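Local coordinates for protein uracil-DNA glycosylase (Nitratifractor salsuginis, PDB 5X3G) that belongs to the uracil-DNA glycosylase superfamily, a group of alpha/beta proteins with a central parallel four-stranded sheet flanked by helices, at residues R112-S115 with L116-F119; A227-H230 with P231-T235. All blocks are in the same frame, centred on the assembly; numbering follows the deposited sequence.

Interaction 1 of 2, residues R112-S115 with L116-F119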
loop_
_atom_site.group_PDB
_atom_site.type_symbol
_atom_site.label_atom_id
_atom_site.label_comp_id
_atom_site.label_asym_id
_atom_site.label_seq_id
_atom_site.Cartn_x
_atom_site.Cartn_y
_atom_site.Cartn_z
ATOM N N ARG A 112 -4.556 3.511 17.298
ATOM C CA ARG A 112 -5.879 3.668 16.701
ATOM C C ARG A 112 -6.007 2.856 15.415
ATOM O O ARG A 112 -7.058 2.264 15.153
ATOM C CB ARG A 112 -6.165 5.148 16.440
ATOM C CG ARG A 112 -7.494 5.399 15.747
ATOM C CD ARG A 112 -7.701 6.863 15.385
ATOM N NE ARG A 112 -7.928 7.708 16.557
ATOM C CZ ARG A 112 -8.372 8.961 16.499
ATOM N NH1 ARG A 112 -8.645 9.516 15.326
ATOM N NH2 ARG A 112 -8.547 9.655 17.614
ATOM N N ALA A 113 -4.946 2.802 14.610
ATOM C CA ALA A 113 -4.962 2.102 13.324
ATOM C C ALA A 113 -4.645 0.630 13.563
ATOM O O ALA A 113 -3.491 0.196 13.503
ATOM C CB ALA A 113 -3.973 2.734 12.352
ATOM N N THR A 114 -5.708 -0.145 13.800
ATOM C CA THR A 114 -5.602 -1.536 14.238
ATOM C C THR A 114 -4.622 -2.339 13.388
ATOM O O THR A 114 -3.701 -2.981 13.909
ATOM C CB THR A 114 -6.992 -2.182 14.203
ATOM O OG1 THR A 114 -7.927 -1.336 14.884
ATOM C CG2 THR A 114 -6.968 -3.547 14.875
ATOM N N SER A 115 -4.816 -2.319 12.070
ATOM C CA SER A 115 -3.989 -3.144 11.198
ATOM C C SER A 115 -2.517 -2.765 11.310
ATOM O O SER A 115 -1.649 -3.639 11.412
ATOM C CB SER A 115 -4.477 -3.019 9.756
ATOM O OG SER A 115 -5.751 -3.621 9.607
ATOM N N LEU A 116 -2.222 -1.464 11.312
ATOM C CA LEU A 116 -0.836 -1.029 11.438
ATOM C C LEU A 116 -0.283 -1.334 12.821
ATOM O O LEU A 116 0.897 -1.672 12.957
ATOM C CB LEU A 116 -0.720 0.460 11.127
ATOM C CG LEU A 116 -0.545 0.745 9.635
ATOM C CD1 LEU A 116 -1.010 2.149 9.286
ATOM C CD2 LEU A 116 0.908 0.525 9.223
ATOM N N ARG A 117 -1.113 -1.204 13.859
ATOM C CA ARG A 117 -0.706 -1.602 15.203
ATOM C C ARG A 117 -0.204 -3.042 15.211
ATOM O O ARG A 117 0.934 -3.323 15.619
ATOM C CB ARG A 117 -1.884 -1.430 16.170
ATOM C CG ARG A 117 -1.588 -1.803 17.615
ATOM C CD ARG A 117 -2.798 -1.575 18.525
ATOM N NE ARG A 117 -3.832 -2.595 18.360
ATOM C CZ ARG A 117 -5.109 -2.341 18.082
ATOM N NH1 ARG A 117 -5.527 -1.090 17.941
ATOM N NH2 ARG A 117 -5.971 -3.338 17.957
ATOM N N ASN A 118 -1.035 -3.967 14.724
ATOM C CA ASN A 118 -0.660 -5.375 14.765
ATOM C C ASN A 118 0.496 -5.681 13.821
ATOM O O ASN A 118 1.329 -6.541 14.130
ATOM C CB ASN A 118 -1.871 -6.249 14.443
ATOM C CG ASN A 118 -2.934 -6.189 15.526
ATOM O OD1 ASN A 118 -2.624 -6.030 16.706
ATOM N ND2 ASN A 118 -4.195 -6.321 15.128
ATOM N N PHE A 119 0.577 -4.989 12.681
ATOM C CA PHE A 119 1.692 -5.210 11.764
ATOM C C PHE A 119 3.008 -4.769 12.387
ATOM O O PHE A 119 4.036 -5.433 12.218
ATOM C CB PHE A 119 1.457 -4.470 10.445
ATOM C CG PHE A 119 2.538 -4.701 9.422
ATOM C CD1 PHE A 119 2.434 -5.745 8.521
ATOM C CD2 PHE A 119 3.653 -3.879 9.354
ATOM C CE1 PHE A 119 3.423 -5.970 7.578
ATOM C CE2 PHE A 119 4.643 -4.103 8.411
ATOM C CZ PHE A 119 4.525 -5.148 7.523
#
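Thr114 and Arg117 lie side by side on the first turn of helix 114-126, with Ala113 as its N-cap. Ala113 is also the centre of an inverse gamma turn, where the chain leaves the helical course between helices 108-112 and 114-126. The tight part is the backbone of the new helix: Ala113 O takes Arg117 N at 2.8 Å, Thr114 O takes Asn118 N at 3.0 Å, and Ser115 O takes Phe119 N at 2.9 Å. A wider apolar contact runs from Ala113 CB to Leu116 CB, 4.2 Å, the apolar touch between the two segments. On the buried side, the Phe119 ring leaves the contact to meet Phe92 and Phe246 edge-to-face, while Asn118, whose CB is 3.8 Å from Thr114 O, turns its amide toward Pro231 in the loop after strand 225-228.

The Thr114-Arg117 side is the more open one, both residues being partly exposed. Arg117 leaves the helix with CG anti to the backbone N (chi1 -180°) and then bends at chi3 (75°), which folds the guanidinium back over the start of the helix. Thr114 CA lies over one face of that group, offset toward its rim. NH1 is hydrogen-bonded to the carbonyl O of Asn111, in the preceding helix, so the side chain spans the kink at Ala113. Thr114 turns its methyl branch to the other nitrogen, and CG2 comes to 3.2 Å from Arg117 NH2.

Interaction 2 of 2, residues A227-H230 with P231-T235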
loop_
_atom_site.group_PDB
_atom_site.type_symbol
_atom_site.label_atom_id
_atom_site.label_comp_id
_atom_site.label_asym_id
_atom_site.label_seq_id
_atom_site.Cartn_x
_atom_site.Cartn_y
_atom_site.Cartn_z
ATOM N N ALA A 227 -0.581 -15.577 0.256
ATOM C CA ALA A 227 -1.831 -15.210 0.908
ATOM C C ALA A 227 -1.664 -15.289 2.420
ATOM O O ALA A 227 -1.180 -16.298 2.944
ATOM C CB ALA A 227 -2.973 -16.118 0.448
ATOM N N LEU A 228 -2.068 -14.227 3.115
ATOM C CA LEU A 228 -1.872 -14.115 4.553
ATOM C C LEU A 228 -3.166 -13.729 5.250
ATOM O O LEU A 228 -4.080 -13.154 4.654
ATOM C CB LEU A 228 -0.808 -13.069 4.908
ATOM C CG LEU A 228 0.653 -13.317 4.551
ATOM C CD1 LEU A 228 1.279 -12.015 4.109
ATOM C CD2 LEU A 228 1.398 -13.888 5.737
ATOM N N GLU A 229 -3.215 -14.054 6.538
ATOM C CA GLU A 229 -4.204 -13.474 7.433
ATOM C C GLU A 229 -4.089 -11.953 7.418
ATOM O O GLU A 229 -2.987 -11.399 7.356
ATOM C CB GLU A 229 -3.987 -14.021 8.845
ATOM C CG GLU A 229 -4.775 -13.348 9.944
ATOM C CD GLU A 229 -4.458 -13.937 11.304
ATOM O OE1 GLU A 229 -3.337 -14.462 11.479
ATOM O OE2 GLU A 229 -5.330 -13.879 12.195
ATOM N N HIS A 230 -5.232 -11.274 7.459
ATOM C CA HIS A 230 -5.214 -9.819 7.428
ATOM C C HIS A 230 -4.678 -9.274 8.751
ATOM O O HIS A 230 -5.053 -9.762 9.823
ATOM C CB HIS A 230 -6.613 -9.266 7.157
ATOM C CG HIS A 230 -6.622 -7.825 6.752
ATOM N ND1 HIS A 230 -6.469 -6.795 7.657
ATOM C CD2 HIS A 230 -6.749 -7.240 5.537
ATOM C CE1 HIS A 230 -6.510 -5.639 7.017
ATOM N NE2 HIS A 230 -6.679 -5.882 5.730
ATOM N N PRO A 231 -3.803 -8.263 8.711
ATOM C CA PRO A 231 -3.209 -7.747 9.958
ATOM C C PRO A 231 -4.212 -7.111 10.907
ATOM O O PRO A 231 -3.849 -6.822 12.055
ATOM C CB PRO A 231 -2.182 -6.719 9.462
ATOM C CG PRO A 231 -2.667 -6.330 8.094
ATOM C CD PRO A 231 -3.281 -7.570 7.521
ATOM N N TYR A 232 -5.454 -6.883 10.474
ATOM C CA TYR A 232 -6.480 -6.403 11.395
ATOM C C TYR A 232 -6.662 -7.358 12.566
ATOM O O TYR A 232 -7.029 -6.930 13.666
ATOM C CB TYR A 232 -7.800 -6.206 10.647
ATOM C CG TYR A 232 -8.899 -5.559 11.464
ATOM C CD1 TYR A 232 -9.135 -4.193 11.386
ATOM C CD2 TYR A 232 -9.709 -6.317 12.299
ATOM C CE1 TYR A 232 -10.140 -3.598 12.126
ATOM C CE2 TYR A 232 -10.713 -5.732 13.045
ATOM C CZ TYR A 232 -10.925 -4.373 12.954
ATOM O OH TYR A 232 -11.926 -3.787 13.692
ATOM N N ASN A 233 -6.394 -8.643 12.355
ATOM C CA ASN A 233 -6.573 -9.646 13.393
ATOM C C ASN A 233 -5.359 -9.663 14.311
ATOM O O ASN A 233 -4.218 -9.679 13.841
ATOM C CB ASN A 233 -6.784 -11.016 12.753
ATOM C CG ASN A 233 -7.949 -11.027 11.782
ATOM O OD1 ASN A 233 -7.759 -11.059 10.566
ATOM N ND2 ASN A 233 -9.164 -10.999 12.316
ATOM N N HIS A 234 -5.602 -9.647 15.624
ATOM C CA HIS A 234 -4.493 -9.638 16.574
ATOM C C HIS A 234 -3.605 -10.867 16.417
ATOM O O HIS A 234 -2.390 -10.789 16.644
ATOM C CB HIS A 234 -5.027 -9.531 18.004
ATOM C CG HIS A 234 -6.090 -10.531 18.332
ATOM N ND1 HIS A 234 -5.819 -11.727 18.963
ATOM C CD2 HIS A 234 -7.427 -10.512 18.122
ATOM C CE1 HIS A 234 -6.943 -12.402 19.124
ATOM N NE2 HIS A 234 -7.934 -11.687 18.621
ATOM N N THR A 235 -4.184 -11.999 16.005
ATOM C CA THR A 235 -3.395 -13.208 15.789
ATOM C C THR A 235 -2.292 -12.992 14.757
ATOM O O THR A 235 -1.262 -13.681 14.798
ATOM C CB THR A 235 -4.309 -14.357 15.359
ATOM O OG1 THR A 235 -5.239 -13.884 14.379
ATOM C CG2 THR A 235 -5.076 -14.911 16.555
#
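With chi1 at -165°, the His230 imidazole swings away from the backbone N and lies across the start of the next residue, so that Pro231 CD rests over one face. The CH-pi contact measures 3.6 Å from Pro231 CD to the ring centroid, 26° off the ring normal, with the carbon displaced toward the rim. The ring edge is used as well: ND1 accepts the backbone N-H of Tyr232 in the ring plane, at 3.0 Å from ND1 to Tyr232 N. Face and edge together limit the rotation of the imidazole, and Tyr232 CB adds a packing contact 3.3 Å from His230 ND1. These residues form a type I beta turn, His230 to Asn233, which starts one residue beyond strand 225-228, one of the two edge strands of the parallel sheet. The opening is consistent with the His-Pro start of the second signature motif of the uracil-DNA glycosylase superfamily. Asn233 N closes the turn on His230 O at 3.1 Å, reaching it from above the carbonyl plane. Ahead of the turn, Glu229 runs out extended beyond CG, and OE1 of its carboxylate is hydrogen-bonded to Asn239 ND2, further along the loop. The Pro231 ring packs on Phe207 of the neighbouring strand and on Phe92, and the Tyr232 side chain touches Thr114 and Ser115 of helix 114-126.

Overall arrangement
Interactions 1 and 2 come in series, about 110 residues apart in the sequence; their centres are nevertheless about 10 Å apart, on the same side of the chain's centre. One is the opening turn of helix 114-126; the other is the loop that leaves strand 225-228, at one edge of the parallel sheet, for helix 240-246. They meet directly. Asn118 ND2 is 3.1 Å from Pro231 O, a probable hydrogen bond, and Ser115 OG packs 3.4 Å from His230 CE1 and equally close to Tyr232 CA. These contacts form one continuous patch and bring the helix start and the His-Pro turn together beside the edge of the sheet.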